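Local coordinates for L-arabinose ABC transporter, periplasmic L-arabinose-binding protein (Burkholderia thailandensis, PDB 4KZK) that binds sugars in the periplasm, here beta-D-galactopyranose, and probably delivers L-arabinose to an ABC transporter for uptake, at residues L119-D124 against A135-M140; A83-A88 against K113-K118. All blocks are in the same frame, centred on the assembly; numbering follows the deposited sequence.

Contact 1 (L119-D124 against A135-M140); sequences LMSVDD and ADVPHM. With GAL (beta-D-galactopyranose), chain B.
S121 and V122 pair in parallel with H139 and M140, joining strands 118-122 and 139-142 within the alpha/beta lobe of a periplasmic sugar-binding protein. Backbone hydrogen bonds make the ladder. S121 gives its N-H to P138 O (3.0 Å) and takes M140 N on its own O (3.2 Å). The ladder closes at D123, whose N donates to M140 O at 2.7 Å, so the turn that carries the sugar-binding aspartates is tied directly to the neighbouring strand. At the other end a water donates to both L119 O and D136 O, continuing the link where the two segments no longer pair.

On the sheet face shared by S121 and H139, the serine hydroxyl reaches ND1 of the imidazole at 2.7 Å, close to the ring plane. With CG anti to the backbone N (chi1 -179°), the H139 ring stands up from the sheet on the S121 side and brings CE1 to 3.6 Å from D123 C, and as near to D124 C. Apolar contacts are fewer: L119 CD2 meets V137 CG2, and the M120 side chain crosses the P138 ring at about a right angle, CE against CG.

Beyond the strand, both aspartates hold galactose. K44 forms a salt bridge with D124, while H294 and W50 hydrogen-bond to D123 OD1. Sugar hydroxyl O6 donates to D123 OD1 and O1 to D124 OD1, each at 2.6 Å.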
loop_
_atom_site.group_PDB
_atom_site.type_symbol
_atom_site.label_atom_id
_atom_site.label_comp_id
_atom_site.label_asym_id
_atom_site.label_seq_id
_atom_site.Cartn_x
_atom_site.Cartn_y
_atom_site.Cartn_z
ATOM N N LEU A 119 0.843 16.226 -14.723
ATOM C CA LEU A 119 0.826 15.650 -13.373
ATOM C C LEU A 119 -0.164 14.485 -13.268
ATOM O O LEU A 119 -1.347 14.640 -13.578
ATOM C CB LEU A 119 0.448 16.734 -12.355
ATOM C CG LEU A 119 0.222 16.274 -10.911
ATOM C CD1 LEU A 119 1.485 15.692 -10.304
ATOM C CD2 LEU A 119 -0.334 17.399 -10.059
ATOM N N MET A 120 0.337 13.347 -12.774
ATOM C CA MET A 120 -0.445 12.139 -12.511
ATOM C C MET A 120 -0.089 11.622 -11.117
ATOM O O MET A 120 1.037 11.773 -10.686
ATOM C CB MET A 120 -0.085 11.075 -13.539
ATOM C CG MET A 120 -0.792 9.746 -13.369
ATOM S SD MET A 120 -0.354 8.661 -14.729
ATOM C CE MET A 120 -1.151 9.499 -16.093
ATOM N N SER A 121 -1.069 11.057 -10.425
ATOM C CA SER A 121 -0.836 10.451 -9.103
ATOM C C SER A 121 -0.944 8.940 -9.173
ATOM O O SER A 121 -1.646 8.370 -10.028
ATOM C CB SER A 121 -1.807 11.006 -8.057
ATOM O OG SER A 121 -3.125 10.783 -8.461
ATOM N N VAL A 122 -0.236 8.288 -8.266
ATOM C CA VAL A 122 -0.292 6.832 -8.140
ATOM C C VAL A 122 -0.385 6.500 -6.654
ATOM O O VAL A 122 0.257 7.154 -5.818
ATOM C CB VAL A 122 0.898 6.152 -8.871
ATOM C CG1 VAL A 122 2.229 6.482 -8.229
ATOM C CG2 VAL A 122 0.677 4.656 -8.994
ATOM N N ASP A 123 -1.203 5.488 -6.359
ATOM C CA ASP A 123 -1.441 4.915 -5.029
ATOM C C ASP A 123 -2.290 5.791 -4.138
ATOM O O ASP A 123 -3.377 5.396 -3.776
ATOM C CB ASP A 123 -0.135 4.514 -4.347
ATOM C CG ASP A 123 0.710 3.658 -5.242
ATOM O OD1 ASP A 123 0.214 2.576 -5.650
ATOM O OD2 ASP A 123 1.827 4.061 -5.602
ATOM N N ASP A 124 -1.797 6.984 -3.826
ATOM C CA ASP A 124 -2.403 7.868 -2.861
ATOM C C ASP A 124 -2.912 9.096 -3.592
ATOM O O ASP A 124 -2.132 9.905 -4.081
ATOM C CB ASP A 124 -1.417 8.267 -1.785
ATOM C CG ASP A 124 -0.854 7.083 -0.987
ATOM O OD1 ASP A 124 -1.249 5.930 -1.266
ATOM O OD2 ASP A 124 -0.015 7.338 -0.087
ATOM N N ALA A 135 -9.837 16.807 -9.226
ATOM C CA ALA A 135 -10.536 16.264 -10.399
ATOM C C ALA A 135 -9.709 16.220 -11.695
ATOM O O ALA A 135 -10.000 15.426 -12.592
ATOM C CB ALA A 135 -11.822 17.051 -10.636
ATOM N N ASP A 136 -8.697 17.076 -11.799
ATOM C CA ASP A 136 -7.891 17.216 -13.015
ATOM C C ASP A 136 -6.604 16.371 -12.988
ATOM O O ASP A 136 -5.769 16.459 -13.899
ATOM C CB ASP A 136 -7.521 18.692 -13.211
ATOM C CG ASP A 136 -6.795 19.272 -12.008
ATOM O OD1 ASP A 136 -6.988 18.733 -10.895
ATOM O OD2 ASP A 136 -6.041 20.266 -12.162
ATOM N N VAL A 137 -6.439 15.553 -11.956
ATOM C CA VAL A 137 -5.239 14.732 -11.849
ATOM C C VAL A 137 -5.611 13.274 -12.066
ATOM O O VAL A 137 -6.342 12.692 -11.261
ATOM C CB VAL A 137 -4.537 14.900 -10.492
ATOM C CG1 VAL A 137 -3.321 13.989 -10.413
ATOM C CG2 VAL A 137 -4.119 16.355 -10.280
ATOM N N PRO A 138 -5.138 12.692 -13.169
ATOM C CA PRO A 138 -5.431 11.274 -13.382
ATOM C C PRO A 138 -4.734 10.461 -12.309
ATOM O O PRO A 138 -3.607 10.786 -11.930
ATOM C CB PRO A 138 -4.822 10.990 -14.754
ATOM C CG PRO A 138 -3.763 12.031 -14.896
ATOM C CD PRO A 138 -4.320 13.247 -14.258
ATOM N N HIS A 139 -5.426 9.432 -11.836
ATOM C CA HIS A 139 -4.980 8.645 -10.693
ATOM C C HIS A 139 -5.065 7.151 -10.961
ATOM O O HIS A 139 -5.998 6.683 -11.603
ATOM C CB HIS A 139 -5.835 8.981 -9.484
ATOM C CG HIS A 139 -5.432 8.229 -8.261
ATOM N ND1 HIS A 139 -4.250 8.476 -7.595
ATOM C CD2 HIS A 139 -6.035 7.216 -7.596
ATOM C CE1 HIS A 139 -4.130 7.628 -6.593
ATOM N NE2 HIS A 139 -5.206 6.871 -6.557
ATOM N N MET A 140 -4.097 6.404 -10.461
ATOM C CA MET A 140 -4.204 4.954 -10.412
ATOM C C MET A 140 -3.925 4.493 -9.007
ATOM O O MET A 140 -2.901 4.873 -8.428
ATOM C CB MET A 140 -3.239 4.271 -11.369
ATOM C CG MET A 140 -3.424 2.764 -11.386
ATOM S SD MET A 140 -2.296 1.821 -12.435
ATOM C CE MET A 140 -2.739 2.431 -14.062
HETATM C C1 GAL B . 0.344 2.952 -0.700
HETATM C C2 GAL B . 1.167 2.126 0.286
HETATM C C3 GAL B . 1.980 1.095 -0.509
HETATM C C4 GAL B . 1.049 0.286 -1.408
HETATM C C5 GAL B . 0.281 1.234 -2.311
HETATM C C6 GAL B . -0.714 0.491 -3.192
HETATM O O1 GAL B . -0.484 3.809 0.061
HETATM O O2 GAL B . 2.020 3.000 0.988
HETATM O O3 GAL B . 2.728 0.238 0.362
HETATM O O4 GAL B . 0.188 -0.521 -0.642
HETATM O O5 GAL B . -0.480 2.110 -1.491
HETATM O O6 GAL B . -1.424 1.395 -4.023
HETATM O O HOH W 1 -3.087 16.896 -13.767
#

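Contact 2 (A83-A88 against K113-K118); sequences ALDSLA and KRYGMK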
loop_
_atom_site.group_PDB
_atom_site.type_symbol
_atom_site.label_atom_id
_atom_site.label_comp_id
_atom_site.label_asym_id
_atom_site.label_seq_id
_atom_site.Cartn_x
_atom_site.Cartn_y
_atom_site.Cartn_z
ATOM N N ALA A 83 11.990 17.927 -5.254
ATOM C CA ALA A 83 11.949 16.942 -6.341
ATOM C C ALA A 83 11.392 17.577 -7.611
ATOM O O ALA A 83 11.905 17.366 -8.707
ATOM C CB ALA A 83 11.099 15.748 -5.944
ATOM N N LEU A 84 10.335 18.351 -7.475
ATOM C CA LEU A 84 9.733 19.001 -8.625
ATOM C C LEU A 84 10.673 20.069 -9.204
ATOM O O LEU A 84 10.761 20.199 -10.433
ATOM C CB LEU A 84 8.388 19.614 -8.243
ATOM C CG LEU A 84 7.312 18.698 -7.642
ATOM C CD1 LEU A 84 6.086 19.528 -7.265
ATOM C CD2 LEU A 84 6.979 17.518 -8.544
ATOM N N ASP A 85 11.405 20.785 -8.342
ATOM C CA ASP A 85 12.420 21.737 -8.807
ATOM C C ASP A 85 13.463 21.002 -9.641
ATOM O O ASP A 85 13.889 21.490 -10.701
ATOM C CB ASP A 85 13.138 22.398 -7.623
ATOM C CG ASP A 85 12.260 23.347 -6.830
ATOM O OD1 ASP A 85 11.147 23.710 -7.270
ATOM O OD2 ASP A 85 12.732 23.740 -5.739
ATOM N N SER A 86 13.920 19.852 -9.149
ATOM C CA SER A 86 14.963 19.091 -9.855
ATOM C C SER A 86 14.475 18.621 -11.217
ATOM O O SER A 86 15.220 18.659 -12.210
ATOM C CB SER A 86 15.448 17.885 -9.027
ATOM O OG SER A 86 16.625 17.299 -9.603
ATOM N N LEU A 87 13.230 18.150 -11.256
ATOM C CA LEU A 87 12.628 17.690 -12.497
ATOM C C LEU A 87 12.514 18.823 -13.505
ATOM O O LEU A 87 12.818 18.620 -14.697
ATOM C CB LEU A 87 11.272 17.033 -12.226
ATOM C CG LEU A 87 11.339 15.681 -11.508
ATOM C CD1 LEU A 87 9.938 15.218 -11.119
ATOM C CD2 LEU A 87 12.031 14.644 -12.375
ATOM N N ALA A 88 12.155 20.018 -13.040
ATOM C CA ALA A 88 12.095 21.186 -13.921
ATOM C C ALA A 88 13.482 21.596 -14.430
ATOM O O ALA A 88 13.648 21.911 -15.617
ATOM C CB ALA A 88 11.396 22.332 -13.226
ATOM N N LYS A 113 2.325 22.882 -13.088
ATOM C CA LYS A 113 1.780 23.754 -14.126
ATOM C C LYS A 113 2.777 24.860 -14.480
ATOM O O LYS A 113 3.038 25.107 -15.652
ATOM C CB LYS A 113 0.444 24.358 -13.674
ATOM N N ARG A 114 3.335 25.512 -13.464
ATOM C CA ARG A 114 4.356 26.547 -13.662
ATOM C C ARG A 114 5.529 26.036 -14.502
ATOM O O ARG A 114 6.030 26.737 -15.404
ATOM C CB ARG A 114 4.870 27.031 -12.303
ATOM N N TYR A 115 5.944 24.802 -14.209
ATOM C CA TYR A 115 7.125 24.197 -14.820
ATOM C C TYR A 115 6.836 23.417 -16.103
ATOM O O TYR A 115 7.745 22.793 -16.664
ATOM C CB TYR A 115 7.800 23.246 -13.829
ATOM C CG TYR A 115 8.506 23.875 -12.643
ATOM C CD1 TYR A 115 9.092 25.140 -12.712
ATOM C CD2 TYR A 115 8.647 23.154 -11.461
ATOM C CE1 TYR A 115 9.763 25.677 -11.623
ATOM C CE2 TYR A 115 9.325 23.682 -10.378
ATOM C CZ TYR A 115 9.875 24.941 -10.454
ATOM O OH TYR A 115 10.538 25.431 -9.348
ATOM N N GLY A 116 5.590 23.422 -16.566
ATOM C CA GLY A 116 5.232 22.714 -17.791
ATOM C C GLY A 116 5.352 21.204 -17.697
ATOM O O GLY A 116 5.809 20.546 -18.639
ATOM N N MET A 117 4.944 20.650 -16.554
ATOM C CA MET A 117 4.966 19.210 -16.335
ATOM C C MET A 117 3.538 18.725 -16.161
ATOM O O MET A 117 2.840 19.200 -15.276
ATOM C CB MET A 117 5.784 18.880 -15.075
ATOM C CG MET A 117 7.279 19.126 -15.207
ATOM S SD MET A 117 8.241 18.444 -13.844
ATOM C CE MET A 117 8.005 19.712 -12.606
ATOM N N LYS A 118 3.099 17.778 -16.986
ATOM C CA LYS A 118 1.820 17.109 -16.746
ATOM C C LYS A 118 1.945 16.307 -15.466
ATOM O O LYS A 118 3.034 15.820 -15.170
ATOM C CB LYS A 118 1.452 16.211 -17.916
ATOM C CG LYS A 118 1.037 17.049 -19.113
ATOM C CD LYS A 118 0.800 16.258 -20.374
ATOM C CE LYS A 118 0.103 17.114 -21.419
ATOM N NZ LYS A 118 0.963 18.222 -21.902
#
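The aromatic ring of Y115 lies against A88 and carries its hydroxyl on to D85, bringing the loop after helix 105-114 against helix 77-89. The methyl of A88 sits over one ring face in a CH-pi contact, its CB 3.5 Å from the ring centroid and 19° off the normal, displaced toward CG. Y115 has CG anti to its carbonyl carbon (chi1 -71°), which sends the ring across the helix surface so that OH can donate to D85 OD1 at 2.8 Å. The CB of D85 points away from 113-118, but the end of its side chain swings back to meet the tyrosine. The hydrogen bond meets OD1 from above the carboxylate plane, and the carboxylate and ring planes stand 78° apart. K111 forms a salt bridge with the same oxygen, so OD1 has two partners.

M117 reaches the helix beside the tyrosine. Its chain is extended at chi2 and bends at chi3, placing SD 3.7 Å from L87 CB and turning CE toward L84 O at 3.5 Å. Between Y115 and M117 in the sequence, G116 takes positive phi and closes helix 105-114 in a Schellman motif. The contact thus joins helix 77-89 to the turn leading into strand 118-122, while L87 also packs on V70 and I72 of strand 68-73.

After strand 38-43, helix 49-65 and strand 68-73 the chain enters helix 77-89, then strand 94-98 and helix 105-114, before 113-118 comes back against helix 77-89: contact 2 closes this loop. The chain runs straight on into strand 118-122, and contact 1 closes a second, shorter loop, made without helix or strand, when strand 139-142 pairs beside it. The two closures are therefore in series, neither nested nor crossed, with centres about 16 Å apart. Contact 2 ties helix to helix end on the outer part of the lobe, whereas contact 1 joins neighbouring strands of the sheet and reaches the sugar; strand 118-122 leads from one to the other.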